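Local coordinates for protein acetyltransferase (Agrobacterium tumefaciens, PDB 2DXQ) that probably transfers an acetyl group from acetyl-CoA to an acceptor that has not been identified, at residues P62-T67 with R100-H105; L68-N73 with P80-E85; Q24-S29 with I84-T89. All blocks are in the same frame, centred on the assembly; numbering follows the deposited sequence.

Interaction 1 of 3, residues P62-T67 with R100-H105. With PO4 (phosphate ion), chain C; PO4 (phosphate ion), chain F.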
ATOM      1  N   PRO A  62      -2.602 -21.076 -12.641  1.00 18.80           N
ATOM      2  CA  PRO A  62      -3.024 -20.095 -11.645  1.00 17.90           C
ATOM      3  C   PRO A  62      -4.543 -19.887 -11.672  1.00 17.58           C
ATOM      4  O   PRO A  62      -5.126 -19.612 -12.735  1.00 18.14           O
ATOM      5  CB  PRO A  62      -2.282 -18.807 -12.076  1.00 18.45           C
ATOM      6  CG  PRO A  62      -1.084 -19.316 -12.821  1.00 18.88           C
ATOM      7  CD  PRO A  62      -1.592 -20.521 -13.570  1.00 19.31           C
ATOM      8  N   VAL A  63      -5.176 -20.040 -10.513  1.00 15.94           N
ATOM      9  CA  VAL A  63      -6.627 -19.887 -10.392  1.00 14.79           C
ATOM     10  C   VAL A  63      -7.030 -18.804  -9.390  1.00 13.74           C
ATOM     11  O   VAL A  63      -8.201 -18.447  -9.303  1.00 13.11           O
ATOM     12  CB  VAL A  63      -7.325 -21.219 -10.026  1.00 14.78           C
ATOM     13  CG1 VAL A  63      -7.281 -22.194 -11.205  1.00 15.78           C
ATOM     14  CG2 VAL A  63      -6.675 -21.863  -8.797  1.00 14.76           C
ATOM     15  N   ALA A  64      -6.064 -18.326  -8.607  1.00 13.07           N
ATOM     16  CA  ALA A  64      -6.277 -17.143  -7.751  1.00 13.00           C
ATOM     17  C   ALA A  64      -4.952 -16.461  -7.531  1.00 12.48           C
ATOM     18  O   ALA A  64      -3.895 -17.086  -7.657  1.00 12.95           O
ATOM     19  CB  ALA A  64      -6.897 -17.513  -6.404  1.00 13.50           C
ATOM     20  N   THR A  65      -5.008 -15.187  -7.172  1.00 12.68           N
ATOM     21  CA  THR A  65      -3.782 -14.446  -6.889  1.00 11.98           C
ATOM     22  C   THR A  65      -4.065 -13.326  -5.897  1.00 12.33           C
ATOM     23  O   THR A  65      -5.207 -12.872  -5.759  1.00 12.73           O
ATOM     24  CB  THR A  65      -3.143 -13.874  -8.192  1.00 11.88           C
ATOM     25  OG1 THR A  65      -1.882 -13.248  -7.894  1.00 12.57           O
ATOM     26  CG2 THR A  65      -4.040 -12.859  -8.838  1.00 12.40           C
ATOM     27  N   ALA A  66      -3.017 -12.940  -5.174  1.00 12.11           N
ATOM     28  CA  ALA A  66      -3.019 -11.742  -4.323  1.00 12.49           C
ATOM     29  C   ALA A  66      -1.582 -11.256  -4.272  1.00 12.65           C
ATOM     30  O   ALA A  66      -0.648 -12.075  -4.232  1.00 12.55           O
ATOM     31  CB  ALA A  66      -3.500 -12.088  -2.927  1.00 12.14           C
ATOM     32  N   THR A  67      -1.406  -9.936  -4.230  1.00 12.09           N
ATOM     33  CA  THR A  67      -0.068  -9.361  -4.153  1.00 12.13           C
ATOM     34  C   THR A  67       0.138  -8.764  -2.765  1.00 12.04           C
ATOM     35  O   THR A  67      -0.696  -7.993  -2.281  1.00 12.05           O
ATOM     36  CB  THR A  67       0.120  -8.277  -5.225  1.00 12.21           C
ATOM     37  OG1 THR A  67      -0.083  -8.853  -6.531  1.00 12.99           O
ATOM     38  CG2 THR A  67       1.523  -7.617  -5.117  1.00 12.02           C
ATOM     39  N   ARG A 100      -9.473 -17.400  -0.677  1.00 13.49           N
ATOM     40  CA  ARG A 100      -9.197 -17.404   0.757  1.00 13.86           C
ATOM     41  C   ARG A 100      -7.793 -17.947   1.031  1.00 13.56           C
ATOM     42  O   ARG A 100      -7.063 -17.394   1.855  1.00 14.07           O
ATOM     43  CB  ARG A 100     -10.286 -18.167   1.542  1.00 14.23           C
ATOM     44  CG  ARG A 100     -10.322 -17.893   3.077  1.00 15.45           C
ATOM     45  CD  ARG A 100     -11.796 -17.930   3.625  1.00 20.65           C
ATOM     46  NE  ARG A 100     -12.504 -18.828   2.773  1.00 28.24           N
ATOM     47  CZ  ARG A 100     -13.610 -18.644   2.076  1.00 23.52           C
ATOM     48  NH1 ARG A 100     -14.401 -17.554   2.109  1.00 20.31           N
ATOM     49  NH2 ARG A 100     -13.935 -19.674   1.354  1.00 24.12           N
ATOM     50  N   THR A 101      -7.399 -19.007   0.316  1.00 12.95           N
ATOM     51  CA  THR A 101      -6.071 -19.597   0.525  1.00 13.33           C
ATOM     52  C   THR A 101      -4.980 -18.564   0.256  1.00 13.45           C
ATOM     53  O   THR A 101      -4.062 -18.375   1.063  1.00 12.74           O
ATOM     54  CB  THR A 101      -5.830 -20.825  -0.363  1.00 13.50           C
ATOM     55  OG1 THR A 101      -6.845 -21.810  -0.097  1.00 14.57           O
ATOM     56  CG2 THR A 101      -4.442 -21.428  -0.073  1.00 14.94           C
ATOM     57  N   VAL A 102      -5.089 -17.887  -0.883  1.00 13.01           N
ATOM     58  CA  VAL A 102      -4.032 -16.962  -1.276  1.00 13.49           C
ATOM     59  C   VAL A 102      -3.984 -15.677  -0.406  1.00 12.54           C
ATOM     60  O   VAL A 102      -2.906 -15.180  -0.051  1.00 12.76           O
ATOM     61  CB  VAL A 102      -4.068 -16.716  -2.801  1.00 14.10           C
ATOM     62  CG1 VAL A 102      -5.233 -15.823  -3.216  1.00 15.10           C
ATOM     63  CG2 VAL A 102      -2.759 -16.161  -3.279  1.00 17.51           C
ATOM     64  N   VAL A 103      -5.150 -15.176  -0.030  1.00 12.19           N
ATOM     65  CA  VAL A 103      -5.200 -13.963   0.815  1.00 12.44           C
ATOM     66  C   VAL A 103      -4.694 -14.300   2.208  1.00 12.79           C
ATOM     67  O   VAL A 103      -3.865 -13.568   2.779  1.00 13.04           O
ATOM     68  CB  VAL A 103      -6.613 -13.345   0.868  1.00 11.86           C
ATOM     69  CG1 VAL A 103      -6.673 -12.193   1.879  1.00 12.83           C
ATOM     70  CG2 VAL A 103      -7.049 -12.867  -0.553  1.00 12.45           C
ATOM     71  N   ARG A 104      -5.175 -15.412   2.761  1.00 13.41           N
ATOM     72  CA  ARG A 104      -4.742 -15.821   4.103  1.00 14.84           C
ATOM     73  C   ARG A 104      -3.217 -16.100   4.133  1.00 14.37           C
ATOM     74  O   ARG A 104      -2.531 -15.719   5.094  1.00 13.85           O
ATOM     75  CB  ARG A 104      -5.591 -16.994   4.631  1.00 14.59           C
ATOM     76  CG  ARG A 104      -6.994 -16.559   5.043  1.00 16.86           C
ATOM     77  CD  ARG A 104      -7.817 -17.690   5.626  1.00 19.11           C
ATOM     78  NE  ARG A 104      -7.345 -18.009   6.973  1.00 24.62           N
ATOM     79  CZ  ARG A 104      -7.882 -17.560   8.105  1.00 26.97           C
ATOM     80  NH1 ARG A 104      -8.961 -16.781   8.097  1.00 28.75           N
ATOM     81  NH2 ARG A 104      -7.342 -17.927   9.262  1.00 27.53           N
ATOM     82  N   HIS A 105      -2.684 -16.680   3.060  1.00 14.08           N
ATOM     83  CA  HIS A 105      -1.241 -16.920   2.959  1.00 14.18           C
ATOM     84  C   HIS A 105      -0.459 -15.612   2.959  1.00 13.86           C
ATOM     85  O   HIS A 105       0.552 -15.475   3.652  1.00 12.69           O
ATOM     86  CB  HIS A 105      -0.877 -17.746   1.728  1.00 14.82           C
ATOM     87  CG  HIS A 105       0.572 -18.112   1.662  1.00 16.51           C
ATOM     88  ND1 HIS A 105       1.125 -19.117   2.429  1.00 19.88           N
ATOM     89  CD2 HIS A 105       1.582 -17.613   0.908  1.00 20.09           C
ATOM     90  CE1 HIS A 105       2.416 -19.217   2.154  1.00 21.22           C
ATOM     91  NE2 HIS A 105       2.720 -18.317   1.233  1.00 19.94           N
TER
HETATM   92  P   PO4 C1285     -12.942 -18.143  -2.869  1.00 15.35           P
HETATM   93  O1  PO4 C1285     -13.973 -19.236  -2.935  1.00 18.22           O
HETATM   94  O2  PO4 C1285     -13.748 -16.846  -2.648  1.00 22.25           O
HETATM   95  O3  PO4 C1285     -12.045 -18.347  -1.680  1.00 17.45           O
HETATM   96  O4  PO4 C1285     -12.190 -17.996  -4.148  1.00 18.16           O
HETATM   97  P   PO4 F7285      -8.476 -25.188  -2.038  1.00 51.11           P
HETATM   98  O1  PO4 F7285      -7.286 -24.247  -1.943  1.00 48.50           O
HETATM   99  O2  PO4 F7285      -8.116 -26.556  -1.481  1.00 49.84           O
HETATM  100  O3  PO4 F7285      -9.641 -24.600  -1.285  1.00 50.39           O
HETATM  101  O4  PO4 F7285      -8.911 -25.379  -3.469  1.00 51.68           O
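Both methyls of Val-102 press against the backbone and small side chains of strand 62-67. CG1 sits between two alanines that point to the same side of the strand, with Ala-64 CB at 4.0 Å and Ala-66 CB at 4.1 Å from Val-102 CG1. CG2, anti to its backbone N, lies 3.7 Å from Ala-66 N, so it rests on the peptide that joins Thr-65 to Ala-66. Val-103 adds a flanking touch, its CG2 4.3 Å from Ala-66 CB. With only CB methyls on this strand face, the segment axes approach to 7.3 Å and run nearly parallel, 22° apart. Thr-65 points away from the helix, packs on helix 16-26 and puts its OG1 in a hydrogen bond with Phe-54 O; at the strand's start, Val-63 and Ala-64 form a classic bulge opposite Ala-56. One turn before Val-103, Arg-100 N donates a bond of 2.9 Å to O3 of a phosphate, probably from the crystallisation liquor; the same O3 lies 3.8 Å above the Arg-100 guanidinium plane, toward its rim. Backbone amides of Gly-97 and Gly-99 also bind phosphate, consistent with the GNAT loop that grips the CoA pyrophosphate. No hydrogen bond joins strand and helix; methyls meet methyls and the Thr-65 to Ala-66 peptide, while polar chemistry gathers at the helix N-terminal end, where the helix dipole would favour an anion.

Interaction 2 of 3, residues L68-N73 with P80-E85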
ATOM      1  N   LEU A  68       1.255  -9.128  -2.144  1.00 12.11           N
ATOM      2  CA  LEU A  68       1.610  -8.626  -0.829  1.00 12.35           C
ATOM      3  C   LEU A  68       2.675  -7.555  -0.977  1.00 13.35           C
ATOM      4  O   LEU A  68       3.664  -7.758  -1.682  1.00 13.29           O
ATOM      5  CB  LEU A  68       2.152  -9.761   0.041  1.00 11.94           C
ATOM      6  CG  LEU A  68       2.647  -9.395   1.436  1.00 12.37           C
ATOM      7  CD1 LEU A  68       1.511  -8.825   2.313  1.00 12.50           C
ATOM      8  CD2 LEU A  68       3.257 -10.663   2.061  1.00 12.33           C
ATOM      9  N   LEU A  69       2.474  -6.433  -0.291  1.00 13.33           N
ATOM     10  CA  LEU A  69       3.448  -5.338  -0.295  1.00 14.09           C
ATOM     11  C   LEU A  69       3.866  -5.097   1.150  1.00 14.32           C
ATOM     12  O   LEU A  69       3.072  -4.633   1.963  1.00 14.30           O
ATOM     13  CB  LEU A  69       2.830  -4.061  -0.880  1.00 14.57           C
ATOM     14  CG  LEU A  69       2.038  -4.195  -2.189  1.00 16.58           C
ATOM     15  CD1 LEU A  69       1.282  -2.906  -2.488  1.00 18.40           C
ATOM     16  CD2 LEU A  69       2.987  -4.550  -3.340  1.00 18.39           C
ATOM     17  N   ILE A  70       5.106  -5.429   1.474  1.00 14.49           N
ATOM     18  CA  ILE A  70       5.627  -5.214   2.830  1.00 14.70           C
ATOM     19  C   ILE A  70       6.486  -3.960   2.793  1.00 15.43           C
ATOM     20  O   ILE A  70       7.347  -3.820   1.916  1.00 15.83           O
ATOM     21  CB  ILE A  70       6.466  -6.414   3.338  1.00 15.08           C
ATOM     22  CG1 ILE A  70       5.583  -7.667   3.462  1.00 14.88           C
ATOM     23  CG2 ILE A  70       7.099  -6.078   4.702  1.00 15.44           C
ATOM     24  CD1 ILE A  70       6.383  -8.989   3.698  1.00 15.39           C
ATOM     25  N   VAL A  71       6.245  -3.065   3.748  1.00 16.11           N
ATOM     26  CA  VAL A  71       6.798  -1.699   3.696  1.00 16.60           C
ATOM     27  C   VAL A  71       7.617  -1.413   4.959  1.00 17.06           C
ATOM     28  O   VAL A  71       7.110  -1.581   6.063  1.00 15.92           O
ATOM     29  CB  VAL A  71       5.657  -0.649   3.604  1.00 16.66           C
ATOM     30  CG1 VAL A  71       6.239   0.752   3.314  1.00 18.07           C
ATOM     31  CG2 VAL A  71       4.616  -1.030   2.528  1.00 15.93           C
ATOM     32  N   PRO A  72       8.873  -0.946   4.803  1.00 18.34           N
ATOM     33  CA  PRO A  72       9.657  -0.570   5.978  1.00 19.64           C
ATOM     34  C   PRO A  72       9.066   0.686   6.639  1.00 20.02           C
ATOM     35  O   PRO A  72       8.520   1.557   5.929  1.00 20.21           O
ATOM     36  CB  PRO A  72      11.048  -0.272   5.394  1.00 19.70           C
ATOM     37  CG  PRO A  72      10.811   0.077   3.985  1.00 20.24           C
ATOM     38  CD  PRO A  72       9.593  -0.699   3.544  1.00 19.04           C
ATOM     39  N   ASN A  73       9.204   0.775   7.966  1.00 20.91           N
ATOM     40  CA  ASN A  73       8.445   1.730   8.779  1.00 22.08           C
ATOM     41  C   ASN A  73       9.104   2.002  10.137  1.00 23.12           C
ATOM     42  O   ASN A  73       9.621   1.087  10.766  1.00 23.18           O
ATOM     43  CB  ASN A  73       7.031   1.184   8.992  1.00 21.41           C
ATOM     44  CG  ASN A  73       6.154   2.106   9.798  1.00 21.75           C
ATOM     45  OD1 ASN A  73       5.930   3.263   9.433  1.00 21.00           O
ATOM     46  ND2 ASN A  73       5.637   1.593  10.901  1.00 20.24           N
ATOM     47  N   PRO A  80       7.375  -3.138  10.275  1.00 18.39           N
ATOM     48  CA  PRO A  80       6.828  -2.879   8.946  1.00 17.25           C
ATOM     49  C   PRO A  80       5.303  -3.012   8.946  1.00 15.99           C
ATOM     50  O   PRO A  80       4.707  -3.513   9.907  1.00 15.39           O
ATOM     51  CB  PRO A  80       7.496  -3.956   8.072  1.00 17.26           C
ATOM     52  CG  PRO A  80       7.766  -5.090   9.040  1.00 17.02           C
ATOM     53  CD  PRO A  80       8.150  -4.395  10.318  1.00 18.43           C
ATOM     54  N   TYR A  81       4.665  -2.526   7.889  1.00 15.39           N
ATOM     55  CA  TYR A  81       3.247  -2.805   7.706  1.00 14.43           C
ATOM     56  C   TYR A  81       3.074  -3.297   6.281  1.00 14.25           C
ATOM     57  O   TYR A  81       3.995  -3.205   5.453  1.00 14.90           O
ATOM     58  CB  TYR A  81       2.366  -1.571   7.988  1.00 15.03           C
ATOM     59  CG  TYR A  81       2.782  -0.369   7.187  1.00 14.24           C
ATOM     60  CD1 TYR A  81       3.665   0.570   7.724  1.00 15.92           C
ATOM     61  CD2 TYR A  81       2.294  -0.163   5.899  1.00 15.21           C
ATOM     62  CE1 TYR A  81       4.077   1.671   6.984  1.00 15.01           C
ATOM     63  CE2 TYR A  81       2.705   0.931   5.140  1.00 15.60           C
ATOM     64  CZ  TYR A  81       3.594   1.846   5.694  1.00 15.66           C
ATOM     65  OH  TYR A  81       3.978   2.939   4.960  1.00 16.53           O
ATOM     66  N   ALA A  82       1.889  -3.802   5.966  1.00 13.42           N
ATOM     67  CA  ALA A  82       1.699  -4.384   4.649  1.00 12.91           C
ATOM     68  C   ALA A  82       0.361  -4.004   4.057  1.00 12.55           C
ATOM     69  O   ALA A  82      -0.586  -3.715   4.793  1.00 12.70           O
ATOM     70  CB  ALA A  82       1.812  -5.903   4.728  1.00 13.69           C
ATOM     71  N   PHE A  83       0.301  -4.014   2.727  1.00 12.05           N
ATOM     72  CA  PHE A  83      -0.965  -3.955   1.995  1.00 11.61           C
ATOM     73  C   PHE A  83      -1.125  -5.231   1.190  1.00 11.85           C
ATOM     74  O   PHE A  83      -0.128  -5.856   0.770  1.00 11.25           O
ATOM     75  CB  PHE A  83      -0.952  -2.819   0.985  1.00 12.03           C
ATOM     76  CG  PHE A  83      -0.876  -1.452   1.595  1.00 14.34           C
ATOM     77  CD1 PHE A  83      -2.030  -0.798   1.990  1.00 16.08           C
ATOM     78  CD2 PHE A  83       0.349  -0.823   1.748  1.00 16.85           C
ATOM     79  CE1 PHE A  83      -1.965   0.478   2.553  1.00 18.69           C
ATOM     80  CE2 PHE A  83       0.428   0.462   2.293  1.00 18.66           C
ATOM     81  CZ  PHE A  83      -0.734   1.111   2.694  1.00 17.67           C
ATOM     82  N   ILE A  84      -2.372  -5.584   0.922  1.00 11.33           N
ATOM     83  CA  ILE A  84      -2.663  -6.649  -0.048  1.00 11.80           C
ATOM     84  C   ILE A  84      -3.464  -6.071  -1.205  1.00 12.36           C
ATOM     85  O   ILE A  84      -4.443  -5.339  -0.986  1.00 12.66           O
ATOM     86  CB  ILE A  84      -3.374  -7.850   0.616  1.00 11.79           C
ATOM     87  CG1 ILE A  84      -2.385  -8.571   1.548  1.00 12.83           C
ATOM     88  CG2 ILE A  84      -3.904  -8.834  -0.447  1.00 11.78           C
ATOM     89  CD1 ILE A  84      -3.018  -9.699   2.352  1.00 14.36           C
ATOM     90  N   GLU A  85      -3.028  -6.370  -2.427  1.00 12.59           N
ATOM     91  CA  GLU A  85      -3.626  -5.778  -3.619  1.00 13.25           C
ATOM     92  C   GLU A  85      -3.888  -6.801  -4.713  1.00 13.20           C
ATOM     93  O   GLU A  85      -3.378  -7.917  -4.673  1.00 12.40           O
ATOM     94  CB  GLU A  85      -2.712  -4.675  -4.174  1.00 13.97           C
ATOM     95  CG  GLU A  85      -3.061  -3.269  -3.635  1.00 17.03           C
ATOM     96  CD  GLU A  85      -4.433  -2.810  -4.091  1.00 19.72           C
ATOM     97  OE1 GLU A  85      -5.009  -3.454  -5.002  1.00 20.40           O
ATOM     98  OE2 GLU A  85      -4.959  -1.824  -3.527  1.00 19.34           O
TER
HETATM   99  O   HOH W   1       6.522   3.616   5.664  1.00 18.60           O
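Leu-69 pairs with Phe-83, and Val-71 with Tyr-81, through two backbone hydrogen bonds each. Leu-69 N to Phe-83 O and Phe-83 N to Leu-69 O are both 2.9 Å. Val-71 N to Tyr-81 O is 2.8 Å, the return bond from Tyr-81 N to Val-71 O 3.2 Å. Ala-82 CA makes a CA-H...O contact with Leu-69 O. This is the antiparallel pairing of strands 61-71 and 81-88 in the central GNAT sheet, joined by a connection that carries the short helix 75-78. Apolar contacts divide between the sheet's two faces. On one, under helix 98-112, Leu-68 CD1 reaches Ala-82 CB at 3.8 Å and Ile-84 CG1 beyond it, while Ile-70 CG2 lies beside Pro-80 CB. On the other, Tyr-81 CG stands between its backbone N and carbonyl carbon (chi1 54°), which places Val-71 CB over one ring face, a CH-pi contact 4.0 Å from the centroid, and Asn-73 at the ring edge, amide and ring planes 75° apart. Phe-83 stacks on Phe-83 of the second subunit. Asn-73 ND2 is hydrogen-bonded to Thr-75 OG1 and Arg-79 O. One water donates to Pro-72 O and is hydrogen-bonded to Tyr-81 OH, 2.7 Å away.

Interaction 3 of 3, residues Q24-S29 with I84-T89. With PO4 (phosphate ion), chain E.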
ATOM      1  N   GLN A  24      -7.130  -9.964 -16.347  1.00 15.87           N
ATOM      2  CA  GLN A  24      -8.199  -9.716 -17.315  1.00 17.18           C
ATOM      3  C   GLN A  24      -9.579 -10.066 -16.746  1.00 17.88           C
ATOM      4  O   GLN A  24     -10.572  -9.385 -17.038  1.00 18.63           O
ATOM      5  CB  GLN A  24      -7.897 -10.436 -18.638  1.00 17.87           C
ATOM      6  CG  GLN A  24      -6.760  -9.703 -19.382  1.00 20.45           C
ATOM      7  CD  GLN A  24      -5.922 -10.565 -20.308  1.00 24.82           C
ATOM      8  OE1 GLN A  24      -6.373 -11.611 -20.783  1.00 26.57           O
ATOM      9  NE2 GLN A  24      -4.683 -10.109 -20.593  1.00 25.21           N
ATOM     10  N   VAL A  25      -9.632 -11.108 -15.916  1.00 17.51           N
ATOM     11  CA  VAL A  25     -10.855 -11.433 -15.157  1.00 18.67           C
ATOM     12  C   VAL A  25     -11.204 -10.328 -14.171  1.00 18.73           C
ATOM     13  O   VAL A  25     -12.373  -9.899 -14.079  1.00 19.13           O
ATOM     14  CB  VAL A  25     -10.726 -12.802 -14.421  1.00 18.49           C
ATOM     15  CG1 VAL A  25     -11.896 -13.022 -13.446  1.00 20.60           C
ATOM     16  CG2 VAL A  25     -10.647 -13.936 -15.439  1.00 19.67           C
ATOM     17  N   LEU A  26     -10.193  -9.868 -13.438  1.00 18.13           N
ATOM     18  CA  LEU A  26     -10.347  -8.798 -12.466  1.00 18.37           C
ATOM     19  C   LEU A  26     -10.992  -7.566 -13.109  1.00 19.49           C
ATOM     20  O   LEU A  26     -12.010  -7.068 -12.613  1.00 18.78           O
ATOM     21  CB  LEU A  26      -9.001  -8.445 -11.825  1.00 18.79           C
ATOM     22  CG  LEU A  26      -8.966  -7.347 -10.748  1.00 17.95           C
ATOM     23  CD1 LEU A  26      -9.896  -7.714  -9.590  1.00 18.47           C
ATOM     24  CD2 LEU A  26      -7.527  -7.142 -10.265  1.00 18.44           C
ATOM     25  N   ASN A  27     -10.396  -7.101 -14.213  1.00 19.28           N
ATOM     26  CA  ASN A  27     -10.834  -5.884 -14.889  1.00 19.92           C
ATOM     27  C   ASN A  27     -11.131  -6.180 -16.360  1.00 20.48           C
ATOM     28  O   ASN A  27     -10.262  -5.998 -17.216  1.00 20.72           O
ATOM     29  CB  ASN A  27      -9.761  -4.784 -14.781  1.00 19.86           C
ATOM     30  CG  ASN A  27      -9.393  -4.418 -13.337  1.00 20.05           C
ATOM     31  OD1 ASN A  27     -10.232  -4.371 -12.444  1.00 23.31           O
ATOM     32  ND2 ASN A  27      -8.124  -4.127 -13.122  1.00 20.52           N
ATOM     33  N   PRO A  28     -12.354  -6.658 -16.668  1.00 21.08           N
ATOM     34  CA  PRO A  28     -12.674  -7.046 -18.057  1.00 21.53           C
ATOM     35  C   PRO A  28     -12.564  -5.937 -19.118  1.00 21.85           C
ATOM     36  O   PRO A  28     -12.449  -6.249 -20.302  1.00 22.83           O
ATOM     37  CB  PRO A  28     -14.105  -7.601 -17.970  1.00 21.68           C
ATOM     38  CG  PRO A  28     -14.640  -7.171 -16.654  1.00 22.30           C
ATOM     39  CD  PRO A  28     -13.480  -6.901 -15.739  1.00 21.14           C
ATOM     40  N   SER A  29     -12.579  -4.674 -18.703  1.00 22.16           N
ATOM     41  CA  SER A  29     -12.450  -3.562 -19.656  1.00 22.85           C
ATOM     42  C   SER A  29     -10.986  -3.125 -19.874  1.00 22.30           C
ATOM     43  O   SER A  29     -10.695  -2.280 -20.738  1.00 22.12           O
ATOM     44  CB  SER A  29     -13.322  -2.387 -19.224  1.00 23.29           C
ATOM     45  OG  SER A  29     -12.731  -1.694 -18.142  1.00 27.20           O
ATOM     46  N   ILE A  84      -2.372  -5.584   0.922  1.00 11.33           N
ATOM     47  CA  ILE A  84      -2.663  -6.649  -0.048  1.00 11.80           C
ATOM     48  C   ILE A  84      -3.464  -6.071  -1.205  1.00 12.36           C
ATOM     49  O   ILE A  84      -4.443  -5.339  -0.986  1.00 12.66           O
ATOM     50  CB  ILE A  84      -3.374  -7.850   0.616  1.00 11.79           C
ATOM     51  CG1 ILE A  84      -2.385  -8.571   1.548  1.00 12.83           C
ATOM     52  CG2 ILE A  84      -3.904  -8.834  -0.447  1.00 11.78           C
ATOM     53  CD1 ILE A  84      -3.018  -9.699   2.352  1.00 14.36           C
ATOM     54  N   GLU A  85      -3.028  -6.370  -2.427  1.00 12.59           N
ATOM     55  CA  GLU A  85      -3.626  -5.778  -3.619  1.00 13.25           C
ATOM     56  C   GLU A  85      -3.888  -6.801  -4.713  1.00 13.20           C
ATOM     57  O   GLU A  85      -3.378  -7.917  -4.673  1.00 12.40           O
ATOM     58  CB  GLU A  85      -2.712  -4.675  -4.174  1.00 13.97           C
ATOM     59  CG  GLU A  85      -3.061  -3.269  -3.635  1.00 17.03           C
ATOM     60  CD  GLU A  85      -4.433  -2.810  -4.091  1.00 19.72           C
ATOM     61  OE1 GLU A  85      -5.009  -3.454  -5.002  1.00 20.40           O
ATOM     62  OE2 GLU A  85      -4.959  -1.824  -3.527  1.00 19.34           O
ATOM     63  N   ASN A  86      -4.703  -6.392  -5.680  1.00 13.01           N
ATOM     64  CA  ASN A  86      -5.016  -7.175  -6.873  1.00 13.73           C
ATOM     65  C   ASN A  86      -5.376  -8.626  -6.588  1.00 13.49           C
ATOM     66  O   ASN A  86      -4.789  -9.571  -7.136  1.00 12.57           O
ATOM     67  CB  ASN A  86      -3.936  -7.037  -7.930  1.00 15.35           C
ATOM     68  CG  ASN A  86      -3.854  -5.622  -8.469  1.00 15.13           C
ATOM     69  OD1 ASN A  86      -4.881  -4.944  -8.617  1.00 18.74           O
ATOM     70  ND2 ASN A  86      -2.648  -5.165  -8.742  1.00 16.74           N
ATOM     71  N   VAL A  87      -6.368  -8.776  -5.725  1.00 13.54           N
ATOM     72  CA  VAL A  87      -6.871 -10.103  -5.400  1.00 13.49           C
ATOM     73  C   VAL A  87      -7.895 -10.516  -6.455  1.00 14.44           C
ATOM     74  O   VAL A  87      -8.855  -9.780  -6.720  1.00 14.20           O
ATOM     75  CB  VAL A  87      -7.542 -10.079  -4.017  1.00 13.64           C
ATOM     76  CG1 VAL A  87      -8.187 -11.404  -3.722  1.00 14.64           C
ATOM     77  CG2 VAL A  87      -6.511  -9.728  -2.947  1.00 13.86           C
ATOM     78  N   VAL A  88      -7.703 -11.695  -7.048  1.00 14.44           N
ATOM     79  CA  VAL A  88      -8.679 -12.185  -8.007  1.00 16.18           C
ATOM     80  C   VAL A  88      -8.881 -13.672  -7.920  1.00 17.16           C
ATOM     81  O   VAL A  88      -7.947 -14.426  -7.659  1.00 16.25           O
ATOM     82  CB  VAL A  88      -8.429 -11.684  -9.479  1.00 17.34           C
ATOM     83  CG1 VAL A  88      -6.988 -11.607  -9.842  1.00 18.44           C
ATOM     84  CG2 VAL A  88      -9.237 -12.456 -10.526  1.00 18.38           C
ATOM     85  N   THR A  89     -10.142 -14.046  -8.112  1.00 18.68           N
ATOM     86  CA  THR A  89     -10.582 -15.408  -8.203  1.00 21.21           C
ATOM     87  C   THR A  89     -11.478 -15.514  -9.437  1.00 21.95           C
ATOM     88  O   THR A  89     -11.800 -14.525 -10.089  1.00 22.31           O
ATOM     89  CB  THR A  89     -11.434 -15.802  -6.966  1.00 21.21           C
ATOM     90  OG1 THR A  89     -12.587 -14.941  -6.852  1.00 22.74           O
ATOM     91  CG2 THR A  89     -10.626 -15.693  -5.706  1.00 21.61           C
TER
HETATM   92  P   PO4 E5285     -13.490  -2.875 -15.228  1.00 46.94           P
HETATM   93  O1  PO4 E5285     -14.788  -2.617 -15.962  1.00 47.51           O
HETATM   94  O2  PO4 E5285     -12.470  -3.408 -16.198  1.00 46.87           O
HETATM   95  O3  PO4 E5285     -12.996  -1.591 -14.610  1.00 47.11           O
HETATM   96  O4  PO4 E5285     -13.729  -3.883 -14.131  1.00 47.36           O
HETATM   97  O   HOH W   2      -6.631  -3.238 -10.633  1.00 26.40           O
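Leu-26, in the last turn of helix 16-26, lies against Val-88 near the end of strand 81-88, where the helix packs on the central sheet of the GNAT fold. The two side chains meet at their bases, Leu-26 CB 4.0 Å from Val-88 CB. With CG anti to its backbone N (chi1 -179°), Leu-26 then reaches back along the strand: CD1 comes to 3.7 Å from Val-87 O, and the side chain crosses that of Asn-86 at about a right angle, its CD2 3.8 Å from Asn-86 OD1. Val-25 slants across Val-88, Val-25 CG1 4.0 Å from Val-88 CG2, and the same CG1 touches Thr-89 O. Asn-86 interrupts the extended chain with positive phi and psi (47°, 55°), and its backbone N donates to Glu-85 OE1; its ND2 donates to Asn-73 OD1 of the second subunit, whose Thr-75 also packs on Leu-26. Beyond the helix, Ser-29 binds O2 of a phosphate through both N and OG, and the same ion is hydrogen-bonded to Arg-76 NH2 of the second subunit. A polar link between the segments runs through one water, which accepts from Asn-27 ND2 at 3.0 Å and donates to Asn-86 OD1 at 3.2 Å.

In the fold
From the N terminus, helix 16-26 ends in 24-29, which waits 54 residues for its partner on strand 81-88; interaction 3 closes that long loop. Within it, strand 61-71 supplies 62-67 and then 68-73. Interaction 2 closes first, after a six-residue connection; it lies within the loop of interaction 1 and ends on the same stretch as interaction 3. Interaction 1 closes last, when helix 98-112 follows strand 81-88 and returns over strand 61-71, so its segments alternate with those of interaction 3. Interactions 2 and 3 share Ile-84 and Glu-85, and Thr-67 O meets Glu-85 N at 2.8 Å. Together they tie two helices to adjacent central strands; interactions 2 and 3 also touch the second subunit.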